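Local coordinates for protein thymidylate synthase (Enterobacteria phage T4, PDB 1TIS) that catalyses the reductive methylation of dUMP to dTMP, with methylenetetrahydrofolate as one-carbon donor and reductant, and works as a homodimer, at residues 176-181 against 214-219. Sequence-based numbering, arbitrary orientation.
Sequences RSVDVF and GNTHIY. With PO4 (phosphate ion), chain B.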
ATOM      1  N   ARG A 176      -5.557  -5.537  -2.253  1.00 17.72           N
ATOM      2  CA  ARG A 176      -5.132  -6.101  -3.510  1.00 21.26           C
ATOM      3  C   ARG A 176      -6.250  -6.248  -4.527  1.00 27.29           C
ATOM      4  O   ARG A 176      -6.082  -5.834  -5.684  1.00 33.44           O
ATOM      5  CB  ARG A 176      -4.530  -7.459  -3.259  1.00 19.42           C
ATOM      6  CG  ARG A 176      -3.708  -7.943  -4.415  1.00 13.97           C
ATOM      7  CD  ARG A 176      -3.327  -9.360  -4.154  1.00 10.94           C
ATOM      8  NE  ARG A 176      -4.434 -10.284  -4.042  1.00  2.01           N
ATOM      9  CZ  ARG A 176      -4.525 -11.019  -2.944  1.00  2.01           C
ATOM     10  NH1 ARG A 176      -3.623 -10.904  -1.962  1.00  2.01           N
ATOM     11  NH2 ARG A 176      -5.514 -11.884  -2.820  1.00  2.02           N
ATOM     12  N   SER A 177      -7.361  -6.893  -4.157  1.00 29.89           N
ATOM     13  CA  SER A 177      -8.483  -7.053  -5.077  1.00 31.98           C
ATOM     14  C   SER A 177      -9.710  -6.799  -4.208  1.00 28.84           C
ATOM     15  O   SER A 177      -9.705  -7.188  -3.027  1.00 30.12           O
ATOM     16  CB  SER A 177      -8.501  -8.485  -5.665  1.00 32.77           C
ATOM     17  OG  SER A 177      -8.931  -8.544  -7.035  1.00 36.68           O
ATOM     18  N   VAL A 178     -10.722  -6.088  -4.717  1.00 22.18           N
ATOM     19  CA  VAL A 178     -11.914  -5.872  -3.930  1.00 18.81           C
ATOM     20  C   VAL A 178     -13.135  -6.217  -4.723  1.00 19.33           C
ATOM     21  O   VAL A 178     -13.174  -6.010  -5.935  1.00 23.67           O
ATOM     22  CB  VAL A 178     -12.158  -4.437  -3.490  1.00 23.17           C
ATOM     23  CG1 VAL A 178     -12.432  -4.608  -2.002  1.00 27.46           C
ATOM     24  CG2 VAL A 178     -11.051  -3.436  -3.823  1.00 21.05           C
ATOM     25  N   ASP A 179     -14.154  -6.752  -4.075  1.00 21.19           N
ATOM     26  CA  ASP A 179     -15.414  -7.025  -4.740  1.00 20.76           C
ATOM     27  C   ASP A 179     -16.302  -5.877  -4.304  1.00 14.85           C
ATOM     28  O   ASP A 179     -16.984  -6.040  -3.289  1.00 14.68           O
ATOM     29  CB  ASP A 179     -15.995  -8.377  -4.254  1.00 26.11           C
ATOM     30  CG  ASP A 179     -17.293  -8.823  -4.942  1.00 29.57           C
ATOM     31  OD1 ASP A 179     -18.031  -7.966  -5.453  1.00 27.31           O
ATOM     32  OD2 ASP A 179     -17.554 -10.040  -4.961  1.00 25.76           O
ATOM     33  N   VAL A 180     -16.381  -4.746  -4.988  1.00 10.66           N
ATOM     34  CA  VAL A 180     -17.215  -3.638  -4.501  1.00  8.05           C
ATOM     35  C   VAL A 180     -18.649  -4.027  -4.217  1.00 10.69           C
ATOM     36  O   VAL A 180     -19.149  -3.607  -3.197  1.00  9.17           O
ATOM     37  CB  VAL A 180     -17.281  -2.506  -5.466  1.00  4.03           C
ATOM     38  CG1 VAL A 180     -17.801  -1.313  -4.753  1.00 10.74           C
ATOM     39  CG2 VAL A 180     -15.915  -2.110  -5.921  1.00 12.31           C
ATOM     40  N   PHE A 181     -19.248  -4.907  -5.031  1.00 24.81           N
ATOM     41  CA  PHE A 181     -20.608  -5.424  -4.872  1.00 31.87           C
ATOM     42  C   PHE A 181     -20.722  -5.973  -3.440  1.00 32.67           C
ATOM     43  O   PHE A 181     -21.412  -5.422  -2.576  1.00 29.20           O
ATOM     44  CB  PHE A 181     -20.757  -6.502  -5.972  1.00 43.08           C
ATOM     45  CG  PHE A 181     -22.068  -7.023  -6.603  1.00 53.03           C
ATOM     46  CD1 PHE A 181     -23.349  -6.757  -6.124  1.00 54.07           C
ATOM     47  CD2 PHE A 181     -21.940  -7.834  -7.742  1.00 54.22           C
ATOM     48  CE1 PHE A 181     -24.447  -7.288  -6.794  1.00 54.66           C
ATOM     49  CE2 PHE A 181     -23.049  -8.353  -8.400  1.00 53.88           C
ATOM     50  CZ  PHE A 181     -24.312  -8.078  -7.929  1.00 52.25           C
ATOM     51  N   GLY A 214      -6.442  -1.691  -5.329  1.00  2.04           N
ATOM     52  CA  GLY A 214      -5.747  -2.326  -6.401  1.00  4.05           C
ATOM     53  C   GLY A 214      -6.787  -2.718  -7.434  1.00 10.13           C
ATOM     54  O   GLY A 214      -7.394  -1.867  -8.104  1.00 16.74           O
ATOM     55  N   ASN A 215      -7.054  -3.994  -7.612  1.00  9.19           N
ATOM     56  CA  ASN A 215      -8.077  -4.333  -8.572  1.00  7.92           C
ATOM     57  C   ASN A 215      -9.480  -4.331  -7.992  1.00  8.30           C
ATOM     58  O   ASN A 215     -10.007  -5.353  -7.511  1.00  2.01           O
ATOM     59  CB  ASN A 215      -7.765  -5.667  -9.130  1.00 12.15           C
ATOM     60  CG  ASN A 215      -8.473  -5.897 -10.433  1.00  9.76           C
ATOM     61  OD1 ASN A 215      -7.847  -5.970 -11.485  1.00  8.14           O
ATOM     62  ND2 ASN A 215      -9.786  -6.041 -10.433  1.00 13.31           N
ATOM     63  N   THR A 216     -10.068  -3.144  -8.068  1.00 15.01           N
ATOM     64  CA  THR A 216     -11.473  -2.865  -7.739  1.00 18.00           C
ATOM     65  C   THR A 216     -12.331  -3.402  -8.901  1.00 19.89           C
ATOM     66  O   THR A 216     -12.258  -3.018 -10.075  1.00 15.53           O
ATOM     67  CB  THR A 216     -11.640  -1.338  -7.562  1.00 19.00           C
ATOM     68  OG1 THR A 216     -10.917  -0.976  -6.385  1.00 18.66           O
ATOM     69  CG2 THR A 216     -13.075  -0.911  -7.417  1.00 18.79           C
ATOM     70  N   HIS A 217     -13.170  -4.360  -8.572  1.00 18.97           N
ATOM     71  CA  HIS A 217     -13.908  -5.018  -9.592  1.00 17.39           C
ATOM     72  C   HIS A 217     -15.341  -5.289  -9.158  1.00 23.63           C
ATOM     73  O   HIS A 217     -15.623  -5.434  -7.954  1.00 27.57           O
ATOM     74  CB  HIS A 217     -13.101  -6.269  -9.907  1.00 20.70           C
ATOM     75  CG  HIS A 217     -12.860  -7.346  -8.839  1.00 23.48           C
ATOM     76  ND1 HIS A 217     -13.655  -7.936  -7.940  1.00 24.76           N
ATOM     77  CD2 HIS A 217     -11.639  -7.955  -8.710  1.00 24.92           C
ATOM     78  CE1 HIS A 217     -12.981  -8.860  -7.299  1.00 21.42           C
ATOM     79  NE2 HIS A 217     -11.768  -8.850  -7.779  1.00 25.79           N
ATOM     80  N   ILE A 218     -16.232  -5.365 -10.143  1.00 25.88           N
ATOM     81  CA  ILE A 218     -17.635  -5.688  -9.980  1.00 28.29           C
ATOM     82  C   ILE A 218     -17.777  -6.919 -10.864  1.00 32.73           C
ATOM     83  O   ILE A 218     -17.313  -6.865 -12.008  1.00 30.36           O
ATOM     84  CB  ILE A 218     -18.489  -4.562 -10.529  1.00 30.91           C
ATOM     85  CG1 ILE A 218     -18.223  -3.233  -9.853  1.00 29.96           C
ATOM     86  CG2 ILE A 218     -19.929  -4.999 -10.345  1.00 36.99           C
ATOM     87  CD1 ILE A 218     -19.042  -2.125 -10.525  1.00 30.60           C
ATOM     88  N   TYR A 219     -18.405  -8.011 -10.419  1.00 43.04           N
ATOM     89  CA  TYR A 219     -18.463  -9.239 -11.240  1.00 51.34           C
ATOM     90  C   TYR A 219     -19.564  -9.124 -12.269  1.00 52.77           C
ATOM     91  O   TYR A 219     -20.563  -8.455 -11.970  1.00 54.41           O
ATOM     92  CB  TYR A 219     -18.746 -10.516 -10.397  1.00 52.28           C
ATOM     93  CG  TYR A 219     -17.559 -11.006  -9.557  1.00 53.02           C
ATOM     94  CD1 TYR A 219     -16.388 -11.403 -10.177  1.00 52.21           C
ATOM     95  CD2 TYR A 219     -17.629 -11.000  -8.180  1.00 52.22           C
ATOM     96  CE1 TYR A 219     -15.294 -11.776  -9.434  1.00 52.44           C
ATOM     97  CE2 TYR A 219     -16.532 -11.377  -7.439  1.00 52.70           C
ATOM     98  CZ  TYR A 219     -15.369 -11.754  -8.065  1.00 53.67           C
ATOM     99  OH  TYR A 219     -14.251 -12.048  -7.300  1.00 57.17           O
TER
HETATM  100  P   PO4 B 287      -7.629 -13.061  -5.374  1.00 64.99           P
HETATM  101  O1  PO4 B 287      -8.124 -14.462  -5.992  1.00 64.49           O
HETATM  102  O2  PO4 B 287      -8.670 -12.064  -5.742  1.00 62.93           O
HETATM  103  O3  PO4 B 287      -6.317 -12.851  -6.042  1.00 63.43           O
HETATM  104  O4  PO4 B 287      -7.589 -13.407  -3.943  1.00 66.43           O
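Arg-176 O accepts the backbone N-H of Asn-215 at 2.8 Å, the first of four main-chain hydrogen bonds that pair 176-181 with 214-219 in parallel. Asn-215 O in turn receives Val-178 N (3.0 Å) and, weakly, Ser-177 OG. Val-178 O takes His-217 N at 3.1 Å, and His-217 O closes the series by accepting Val-180 N. Placed between its own backbone N and carbonyl carbon (chi1 62°), CG of His-217 brings the ring across to the neighbouring strand, with Val-178 O over one face and NE2 2.9 Å from Ser-177 OG. Strands 168-179 and 205-219, adjacent and parallel, are joined through helix 184-202 as a beta-alpha-beta unit of the thymidylate synthase fold, and residues of both segments, Arg-176 among them, probably line the dUMP site shared between the subunits. Arg-176 NH2 donates to O4 of a phosphate ion (2.8 Å), which Arg-137 NH2 of the second subunit also binds, consistent with the place of the nucleotide phosphate. Asp-179 OD2 meets the ring edge of Tyr-219 at CE2, carboxylate and ring planes nearly perpendicular (86°), while OD1 accepts Leu-182 N. On the face that Thr-216 shares with Val-178, Thr-216 OG1 is hydrogen-bonded to Ser-32 OG, and Thr-216 CG2 meets Val-180 CG2.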